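Local coordinates for nucleoid-associated protein HP_0035 (PDB 3F42), which probably binds DNA as a homodimer and alters its conformation, and may take part in nucleoid organisation, DNA protection and the regulation of gene expression, at residues A[29-34]-A[78-83]; A[38-43]-A[57-62]; A[53-58]-A[68-73]. One frame throughout, in Å; residues are numbered along the deposited sequence. Where two conformers were deposited one is given.

Interaction 1. Residues A[29-34]-A[78-83]; sequences TIHTSK and YKAVEE
His31 meets Ala80 and Val81 where the first strand of the sheet passes over the long C-terminal helix. The main interaction is CH-pi: the methyl of Ala80 sits over one face of the imidazole. Ala80 CB lies 3.8 Å from the centroid of the His31 ring, 28° off the ring normal, so the methyl is displaced from the centre toward the rim. A chi1 of 178° carries the His31 ring toward the helix, and chi2 near -94° turns a face to Ala80. Alanine suits this spot because its single methyl lets the flat ring come close to the helix surface.

Ordinary van der Waals contact adds a looser touch, His31 CB to Val81 CG2 at 4.5 Å. Branched Val81 also packs on Phe44 of strand 40-45.

Hydrogen bonds between the two segments are absent. The strand's backbone pairs instead with strand 40-45, His31 with Phe44 and Ser33 with Val42. On the helix, Tyr78 starts away from the strand, and its ring meets Phe44 of its own chain and Phe44 and Tyr78 of the second subunit. A helix laid across one face of an antiparallel sheet, next to the dimer interface, fits the helix-sheet-helix fold of the YbaB/EbfC family.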
loop_
_atom_site.group_PDB
_atom_site.type_symbol
_atom_site.label_atom_id
_atom_site.label_comp_id
_atom_site.label_asym_id
_atom_site.label_seq_id
_atom_site.Cartn_x
_atom_site.Cartn_y
_atom_site.Cartn_z
ATOM N N THR A 29 -5.030 -12.449 -18.858
ATOM C CA THR A 29 -6.255 -12.188 -19.609
ATOM C C THR A 29 -5.856 -11.686 -20.984
ATOM O O THR A 29 -5.079 -10.739 -21.069
ATOM C CB THR A 29 -7.136 -11.178 -18.851
ATOM O OG1 THR A 29 -7.428 -11.721 -17.532
ATOM C CG2 THR A 29 -8.432 -10.908 -19.588
ATOM N N ILE A 30 -6.403 -12.270 -22.051
ATOM C CA ILE A 30 -6.064 -11.792 -23.434
ATOM C C ILE A 30 -7.229 -11.025 -24.041
ATOM O O ILE A 30 -8.370 -11.503 -23.978
ATOM C CB ILE A 30 -5.743 -12.993 -24.357
ATOM C CG1 ILE A 30 -4.617 -13.819 -23.747
ATOM C CG2 ILE A 30 -5.366 -12.529 -25.821
ATOM C CD1 ILE A 30 -4.401 -15.205 -24.487
ATOM N N HIS A 31 -6.944 -9.851 -24.627
ATOM C CA HIS A 31 -7.952 -9.056 -25.348
ATOM C C HIS A 31 -7.480 -8.925 -26.789
ATOM O O HIS A 31 -6.377 -8.478 -27.023
ATOM C CB HIS A 31 -8.102 -7.633 -24.755
ATOM C CG HIS A 31 -9.091 -6.776 -25.507
ATOM N ND1 HIS A 31 -8.718 -5.914 -26.525
ATOM C CD2 HIS A 31 -10.437 -6.665 -25.404
ATOM C CE1 HIS A 31 -9.794 -5.323 -27.017
ATOM N NE2 HIS A 31 -10.849 -5.762 -26.358
ATOM N N THR A 32 -8.346 -9.266 -27.735
ATOM C CA THR A 32 -7.985 -9.202 -29.181
ATOM C C THR A 32 -8.824 -8.145 -29.889
ATOM O O THR A 32 -10.034 -8.097 -29.712
ATOM C CB THR A 32 -8.178 -10.578 -29.814
ATOM O OG1 THR A 32 -7.314 -11.481 -29.118
ATOM C CG2 THR A 32 -7.818 -10.592 -31.328
ATOM N N SER A 33 -8.167 -7.311 -30.679
ATOM C CA SER A 33 -8.845 -6.293 -31.503
ATOM C C SER A 33 -8.482 -6.532 -32.963
ATOM O O SER A 33 -7.319 -6.797 -33.262
ATOM C CB SER A 33 -8.378 -4.897 -31.098
ATOM O OG SER A 33 -8.870 -4.563 -29.790
ATOM N N LYS A 34 -9.469 -6.386 -33.848
ATOM C CA LYS A 34 -9.271 -6.583 -35.287
ATOM C C LYS A 34 -9.652 -5.319 -36.033
ATOM O O LYS A 34 -10.494 -4.523 -35.574
ATOM C CB LYS A 34 -10.087 -7.763 -35.773
ATOM C CG LYS A 34 -9.596 -9.068 -35.123
ATOM C CD LYS A 34 -10.230 -10.296 -35.740
ATOM C CE LYS A 34 -9.967 -11.500 -34.845
ATOM N NZ LYS A 34 -8.553 -11.970 -34.853
ATOM N N TYR A 78 -5.648 -0.662 -26.872
ATOM C CA TYR A 78 -5.151 0.188 -25.773
ATOM C C TYR A 78 -6.321 0.823 -25.019
ATOM O O TYR A 78 -6.303 0.856 -23.779
ATOM C CB TYR A 78 -4.184 1.307 -26.253
ATOM C CG TYR A 78 -2.783 0.807 -26.592
ATOM C CD1 TYR A 78 -1.982 0.192 -25.620
ATOM C CD2 TYR A 78 -2.261 0.947 -27.899
ATOM C CE1 TYR A 78 -0.695 -0.307 -25.940
ATOM C CE2 TYR A 78 -0.990 0.484 -28.228
ATOM C CZ TYR A 78 -0.213 -0.131 -27.259
ATOM O OH TYR A 78 1.014 -0.631 -27.550
ATOM N N LYS A 79 -7.316 1.358 -25.740
ATOM C CA LYS A 79 -8.454 1.996 -25.074
ATOM C C LYS A 79 -9.188 0.950 -24.206
ATOM O O LYS A 79 -9.559 1.233 -23.059
ATOM C CB LYS A 79 -9.412 2.615 -26.111
ATOM C CG LYS A 79 -10.518 3.522 -25.546
ATOM C CD LYS A 79 -11.516 3.962 -26.683
ATOM C CE LYS A 79 -12.733 4.767 -26.140
ATOM N NZ LYS A 79 -13.962 4.651 -26.999
ATOM N N ALA A 80 -9.395 -0.248 -24.762
ATOM C CA ALA A 80 -10.099 -1.306 -24.048
ATOM C C ALA A 80 -9.385 -1.728 -22.775
ATOM O O ALA A 80 -10.020 -1.829 -21.693
ATOM C CB ALA A 80 -10.408 -2.492 -24.958
ATOM N N VAL A 81 -8.077 -1.955 -22.874
ATOM C CA VAL A 81 -7.341 -2.359 -21.694
ATOM C C VAL A 81 -7.318 -1.237 -20.649
ATOM O O VAL A 81 -7.513 -1.505 -19.448
ATOM C CB VAL A 81 -5.934 -2.822 -22.057
ATOM C CG1 VAL A 81 -5.143 -3.107 -20.786
ATOM C CG2 VAL A 81 -6.025 -4.093 -22.919
ATOM N N GLU A 82 -7.147 0.002 -21.075
ATOM C CA GLU A 82 -7.070 1.105 -20.099
ATOM C C GLU A 82 -8.433 1.314 -19.426
ATOM O O GLU A 82 -8.475 1.606 -18.231
ATOM C CB GLU A 82 -6.527 2.374 -20.734
ATOM C CG GLU A 82 -6.525 3.623 -19.873
ATOM C CD GLU A 82 -5.574 3.551 -18.682
ATOM O OE1 GLU A 82 -4.845 2.550 -18.485
ATOM O OE2 GLU A 82 -5.535 4.558 -17.944
ATOM N N GLU A 83 -9.531 1.169 -20.199
ATOM C CA GLU A 83 -10.865 1.193 -19.596
ATOM C C GLU A 83 -11.030 0.093 -18.559
ATOM O O GLU A 83 -11.519 0.358 -17.442
ATOM C CB GLU A 83 -11.952 1.125 -20.664
ATOM C CG GLU A 83 -12.072 2.422 -21.396
ATOM C CD GLU A 83 -13.064 2.352 -22.538
ATOM O OE1 GLU A 83 -13.610 1.255 -22.789
ATOM O OE2 GLU A 83 -13.284 3.393 -23.182
#

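Interaction 2. Residues A[38-43]-A[57-62]; sequences GMVSVS and DSLLED
Met39 and Leu59 stand opposite each other, their CA atoms 7.5 Å apart, where the start of one strand faces the turn that follows another. Residues 40-43 are extended. Gly38, just before them, takes a positive phi of 87°, at which a CB would press on the preceding carbonyl O, so glycine fits there. Met39 and Val40 together face Ser35 in a classic beta bulge. The partner segment coils through helical backbone angles from Asp57 to Glu61, with bonds three residues back such as Leu60 N to Asp57 O. It ends at Asp62, whose carboxylate caps Ala65 N at the start of helix 63-93.

Leu59 carries the contact. One of its methyls, CD1, touches both residues of the bulge, 3.5 Å from Val40 CG2 and 3.6 Å from Met39 CB. The Val40 and Leu59 side chains meet at about a right angle, branch against branch. Met39, modelled as selenomethionine in two conformers, is bent at chi3 (-69°) in the one described, which folds its terminal methyl back toward Leu59: Met39 CE lies 3.8 Å from Leu59 CD2. In that conformer Met39 SE also passes 3.3 Å from Ser58 OG, a close approach that rests on one of two conformers and is therefore doubtful. The hydroxyl's hydrogen-bond partner is Asp56 OD2, and no hydrogen bond joins the two segments.

Tyr69 of helix 63-93 touches both Val40 and Leu59, so Leu59 is buried where the bulge, the turn and the helix meet. Leu60 packs on Lys63 of the second subunit. The contact is essentially apolar and non-directional, holding the turn against the bulge by shape and burial; Met39, with its two conformers, is probably less firmly fixed than Leu59.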
loop_
_atom_site.group_PDB
_atom_site.type_symbol
_atom_site.label_atom_id
_atom_site.label_comp_id
_atom_site.label_asym_id
_atom_site.label_seq_id
_atom_site.Cartn_x
_atom_site.Cartn_y
_atom_site.Cartn_z
ATOM N N GLY A 38 -10.737 -7.708 -40.684
ATOM C CA GLY A 38 -10.054 -8.863 -40.101
ATOM C C GLY A 38 -8.631 -9.099 -40.584
ATOM O O GLY A 38 -7.988 -10.066 -40.140
HETATM N N MSE A 39 -8.119 -8.253 -41.472
HETATM C CA MSE A 39 -6.755 -8.416 -41.998
HETATM C C MSE A 39 -5.673 -8.015 -41.007
HETATM O O MSE A 39 -4.502 -8.326 -41.205
HETATM C CB MSE A 39 -6.573 -7.635 -43.302
HETATM C CG MSE A 39 -7.451 -8.141 -44.415
HETATM SE SE MSE A 39 -7.010 -7.251 -46.088
HETATM C CE MSE A 39 -7.631 -5.458 -45.695
ATOM N N VAL A 40 -6.070 -7.291 -39.957
ATOM C CA VAL A 40 -5.132 -6.973 -38.870
ATOM C C VAL A 40 -5.724 -7.520 -37.581
ATOM O O VAL A 40 -6.895 -7.318 -37.324
ATOM C CB VAL A 40 -4.887 -5.457 -38.752
ATOM C CG1 VAL A 40 -4.152 -5.102 -37.440
ATOM C CG2 VAL A 40 -4.074 -4.936 -39.933
ATOM N N SER A 41 -4.903 -8.198 -36.771
ATOM C CA SER A 41 -5.334 -8.660 -35.463
ATOM C C SER A 41 -4.235 -8.297 -34.485
ATOM O O SER A 41 -3.043 -8.583 -34.749
ATOM C CB SER A 41 -5.539 -10.162 -35.458
ATOM O OG SER A 41 -6.148 -10.535 -34.228
ATOM N N VAL A 42 -4.628 -7.711 -33.361
ATOM C CA VAL A 42 -3.660 -7.455 -32.279
ATOM C C VAL A 42 -4.184 -8.058 -30.993
ATOM O O VAL A 42 -5.385 -8.075 -30.773
ATOM C CB VAL A 42 -3.317 -5.976 -32.078
ATOM C CG1 VAL A 42 -2.714 -5.421 -33.377
ATOM C CG2 VAL A 42 -4.583 -5.177 -31.666
ATOM N N SER A 43 -3.280 -8.595 -30.186
ATOM C CA SER A 43 -3.676 -9.125 -28.877
ATOM C C SER A 43 -2.846 -8.475 -27.775
ATOM O O SER A 43 -1.615 -8.447 -27.831
ATOM C CB SER A 43 -3.478 -10.644 -28.815
ATOM O OG SER A 43 -4.299 -11.267 -29.781
ATOM N N ASP A 57 -0.997 -11.067 -45.480
ATOM C CA ASP A 57 -0.003 -10.782 -46.512
ATOM C C ASP A 57 -0.506 -9.762 -47.541
ATOM O O ASP A 57 0.303 -9.052 -48.138
ATOM C CB ASP A 57 0.432 -12.056 -47.256
ATOM C CG ASP A 57 1.386 -12.923 -46.466
ATOM O OD1 ASP A 57 1.987 -12.488 -45.455
ATOM O OD2 ASP A 57 1.561 -14.084 -46.899
ATOM N N SER A 58 -1.822 -9.677 -47.755
ATOM C CA SER A 58 -2.369 -8.747 -48.771
ATOM C C SER A 58 -2.043 -7.299 -48.464
ATOM O O SER A 58 -1.837 -6.489 -49.372
ATOM C CB SER A 58 -3.875 -8.922 -48.955
ATOM O OG SER A 58 -4.548 -8.782 -47.723
ATOM N N LEU A 59 -1.948 -6.980 -47.173
ATOM C CA LEU A 59 -1.648 -5.621 -46.747
ATOM C C LEU A 59 -0.217 -5.209 -47.033
ATOM O O LEU A 59 0.095 -4.015 -47.026
ATOM C CB LEU A 59 -2.015 -5.408 -45.258
ATOM C CG LEU A 59 -3.522 -5.269 -44.970
ATOM C CD1 LEU A 59 -3.843 -5.288 -43.446
ATOM C CD2 LEU A 59 -4.105 -4.008 -45.595
ATOM N N LEU A 60 0.663 -6.167 -47.281
ATOM C CA LEU A 60 2.061 -5.825 -47.635
ATOM C C LEU A 60 2.121 -5.048 -48.961
ATOM O O LEU A 60 3.076 -4.313 -49.208
ATOM C CB LEU A 60 2.933 -7.072 -47.698
ATOM C CG LEU A 60 3.105 -7.915 -46.432
ATOM C CD1 LEU A 60 3.892 -9.156 -46.797
ATOM C CD2 LEU A 60 3.775 -7.145 -45.270
ATOM N N GLU A 61 1.061 -5.158 -49.756
ATOM C CA GLU A 61 0.923 -4.419 -51.028
ATOM C C GLU A 61 0.416 -2.979 -50.891
ATOM O O GLU A 61 0.354 -2.239 -51.894
ATOM C CB GLU A 61 -0.041 -5.172 -51.950
ATOM C CG GLU A 61 0.362 -6.607 -52.235
ATOM C CD GLU A 61 1.766 -6.741 -52.787
ATOM O OE1 GLU A 61 2.131 -5.989 -53.712
ATOM O OE2 GLU A 61 2.512 -7.611 -52.287
ATOM N N ASP A 62 -0.001 -2.594 -49.683
ATOM C CA ASP A 62 -0.562 -1.270 -49.456
ATOM C C ASP A 62 -0.206 -0.822 -48.044
ATOM O O ASP A 62 -1.017 -0.929 -47.118
ATOM C CB ASP A 62 -2.086 -1.324 -49.655
ATOM C CG ASP A 62 -2.753 0.031 -49.604
ATOM O OD1 ASP A 62 -2.161 1.084 -49.217
ATOM O OD2 ASP A 62 -3.948 0.052 -49.956
#

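Interaction 3. Residues A[53-58]-A[68-73]; sequences LQIDDS and IYLMSA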
loop_
_atom_site.group_PDB
_atom_site.type_symbol
_atom_site.label_atom_id
_atom_site.label_comp_id
_atom_site.label_asym_id
_atom_site.label_seq_id
_atom_site.Cartn_x
_atom_site.Cartn_y
_atom_site.Cartn_z
ATOM N N LEU A 53 0.628 -10.016 -32.851
ATOM C CA LEU A 53 0.337 -9.020 -33.897
ATOM C C LEU A 53 0.400 -9.816 -35.198
ATOM O O LEU A 53 1.423 -10.494 -35.457
ATOM C CB LEU A 53 1.383 -7.902 -33.823
ATOM C CG LEU A 53 1.206 -6.659 -34.693
ATOM C CD1 LEU A 53 1.834 -5.450 -34.013
ATOM C CD2 LEU A 53 1.901 -6.884 -36.002
ATOM N N GLN A 54 -0.714 -9.831 -35.948
ATOM C CA GLN A 54 -0.796 -10.581 -37.215
ATOM C C GLN A 54 -1.439 -9.726 -38.301
ATOM O O GLN A 54 -2.490 -9.102 -38.079
ATOM C CB GLN A 54 -1.557 -11.899 -37.058
ATOM C CG GLN A 54 -0.851 -12.976 -36.124
ATOM C CD GLN A 54 0.551 -13.439 -36.610
ATOM O OE1 GLN A 54 0.777 -13.619 -37.808
ATOM N NE2 GLN A 54 1.486 -13.642 -35.664
ATOM N N ILE A 55 -0.768 -9.699 -39.453
ATOM C CA ILE A 55 -1.130 -8.825 -40.572
ATOM C C ILE A 55 -1.276 -9.741 -41.800
ATOM O O ILE A 55 -0.366 -10.530 -42.079
ATOM C CB ILE A 55 -0.007 -7.790 -40.832
ATOM C CG1 ILE A 55 0.225 -6.922 -39.595
ATOM C CG2 ILE A 55 -0.326 -6.920 -42.090
ATOM C CD1 ILE A 55 1.527 -6.131 -39.616
ATOM N N ASP A 56 -2.394 -9.635 -42.525
ATOM C CA ASP A 56 -2.593 -10.444 -43.746
ATOM C C ASP A 56 -1.559 -10.067 -44.784
ATOM O O ASP A 56 -1.247 -8.894 -44.939
ATOM C CB ASP A 56 -3.991 -10.245 -44.307
ATOM C CG ASP A 56 -4.333 -11.268 -45.376
ATOM O OD1 ASP A 56 -4.871 -12.324 -45.022
ATOM O OD2 ASP A 56 -4.013 -11.044 -46.557
ATOM N N ASP A 57 -0.997 -11.067 -45.480
ATOM C CA ASP A 57 -0.003 -10.782 -46.512
ATOM C C ASP A 57 -0.506 -9.762 -47.541
ATOM O O ASP A 57 0.303 -9.052 -48.138
ATOM C CB ASP A 57 0.432 -12.056 -47.256
ATOM C CG ASP A 57 1.386 -12.923 -46.466
ATOM O OD1 ASP A 57 1.987 -12.488 -45.455
ATOM O OD2 ASP A 57 1.561 -14.084 -46.899
ATOM N N SER A 58 -1.822 -9.677 -47.755
ATOM C CA SER A 58 -2.369 -8.747 -48.771
ATOM C C SER A 58 -2.043 -7.299 -48.464
ATOM O O SER A 58 -1.837 -6.489 -49.372
ATOM C CB SER A 58 -3.875 -8.922 -48.955
ATOM O OG SER A 58 -4.548 -8.782 -47.723
ATOM N N ILE A 68 -2.845 2.410 -41.287
ATOM C CA ILE A 68 -4.125 2.893 -40.793
ATOM C C ILE A 68 -4.826 1.802 -39.993
ATOM O O ILE A 68 -5.301 2.053 -38.866
ATOM C CB ILE A 68 -5.026 3.415 -41.939
ATOM C CG1 ILE A 68 -4.388 4.685 -42.541
ATOM C CG2 ILE A 68 -6.495 3.640 -41.421
ATOM C CD1 ILE A 68 -5.100 5.235 -43.770
ATOM N N TYR A 69 -4.889 0.588 -40.567
ATOM C CA TYR A 69 -5.529 -0.525 -39.875
ATOM C C TYR A 69 -4.760 -0.962 -38.619
ATOM O O TYR A 69 -5.379 -1.295 -37.630
ATOM C CB TYR A 69 -5.729 -1.728 -40.801
ATOM C CG TYR A 69 -6.665 -1.431 -41.942
ATOM C CD1 TYR A 69 -7.828 -0.662 -41.731
ATOM C CD2 TYR A 69 -6.401 -1.909 -43.232
ATOM C CE1 TYR A 69 -8.711 -0.384 -42.780
ATOM C CE2 TYR A 69 -7.268 -1.634 -44.281
ATOM C CZ TYR A 69 -8.423 -0.874 -44.045
ATOM O OH TYR A 69 -9.305 -0.588 -45.080
ATOM N N LEU A 70 -3.439 -0.918 -38.652
ATOM C CA LEU A 70 -2.664 -1.158 -37.421
ATOM C C LEU A 70 -3.015 -0.144 -36.354
ATOM O O LEU A 70 -3.316 -0.510 -35.205
ATOM C CB LEU A 70 -1.161 -1.120 -37.680
ATOM C CG LEU A 70 -0.640 -2.417 -38.306
ATOM C CD1 LEU A 70 0.728 -2.149 -38.963
ATOM C CD2 LEU A 70 -0.513 -3.553 -37.235
HETATM N N MSE A 71 -2.976 1.128 -36.698
HETATM C CA MSE A 71 -3.290 2.154 -35.698
HETATM C C MSE A 71 -4.718 2.044 -35.135
HETATM O O MSE A 71 -4.906 2.238 -33.924
HETATM C CB MSE A 71 -3.087 3.535 -36.293
HETATM C CG MSE A 71 -1.626 3.843 -36.436
HETATM SE SE MSE A 71 -1.355 5.696 -36.966
HETATM C CE MSE A 71 -2.041 6.550 -35.398
ATOM N N SER A 72 -5.695 1.718 -35.999
ATOM C CA SER A 72 -7.063 1.534 -35.575
ATOM C C SER A 72 -7.173 0.378 -34.548
ATOM O O SER A 72 -7.726 0.564 -33.460
ATOM C CB SER A 72 -7.939 1.186 -36.804
ATOM O OG SER A 72 -9.264 1.008 -36.385
ATOM N N ALA A 73 -6.612 -0.776 -34.903
ATOM C CA ALA A 73 -6.724 -1.971 -34.023
ATOM C C ALA A 73 -5.964 -1.739 -32.731
ATOM O O ALA A 73 -6.456 -2.092 -31.637
ATOM C CB ALA A 73 -6.203 -3.222 -34.709
#
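Leu70 is met by Leu53 and Ile55 with no ring or other flat group between them; the flat group of this region is the carboxylate of Asp56, next along the chain. Its OD2 is gripped from opposite faces of the carboxylate plane by two donors of one residue. Ser58 N approaches on the anti side, 25° out of the plane, at 2.8 Å from Asp56 OD2, in a fairly straight bond (162° at the hydrogen). Ser58 OG gives the second bond, 2.6 Å to the same Asp56 OD2, from 38° above the plane. The backbone bond makes an Asx turn, which carries the chain out of strand 50-55. Aspartate supplies the short acceptor and serine a second donor, and the pair probably holds the carboxylate's rotation.

Across the contact the meeting is of methyl groups. Ile55 CD1 rests against the fork of Leu70, 4.1 Å from both Leu70 CD1 and Leu70 CD2, and the two side chains meet at about a right angle. Leu53 CD2 comes less close, 4.3 Å from Leu70 CD2. Leu70 also packs on Val40 of strand 40-45.

The second subunit packs against this strand: its Gln67 touches Leu53 and its Met66 Ile55, while its Lys63 bonds to Ile55 O and forms a salt bridge with Asp57. Branched aliphatics suit so buried a place. No hydrogen bond crosses between strand and helix here; the side chains that meet give apolar contact, dispersive and hydrophobic, which binds the two together beside the dimer interface.

From the N terminus the chain runs through helix 5-27 into the three antiparallel strands 30-35, 40-45 and 50-55, and then into helix 63-93. Interaction 1 closes the widest loop, joining the first strand to the middle of that helix, and the other two contacts nest inside it. Interaction 2 ties the start of the second strand to the turn after the third. Interaction 3 begins where interaction 2 ends, sharing Asp57 and Ser58, and ties the third strand to an earlier part of the helix. Met39 O bonds to Asp56 N between these two. Interactions 1 and 3 set the sheet on the helix, and interaction 2 packs the connecting turn against the second strand.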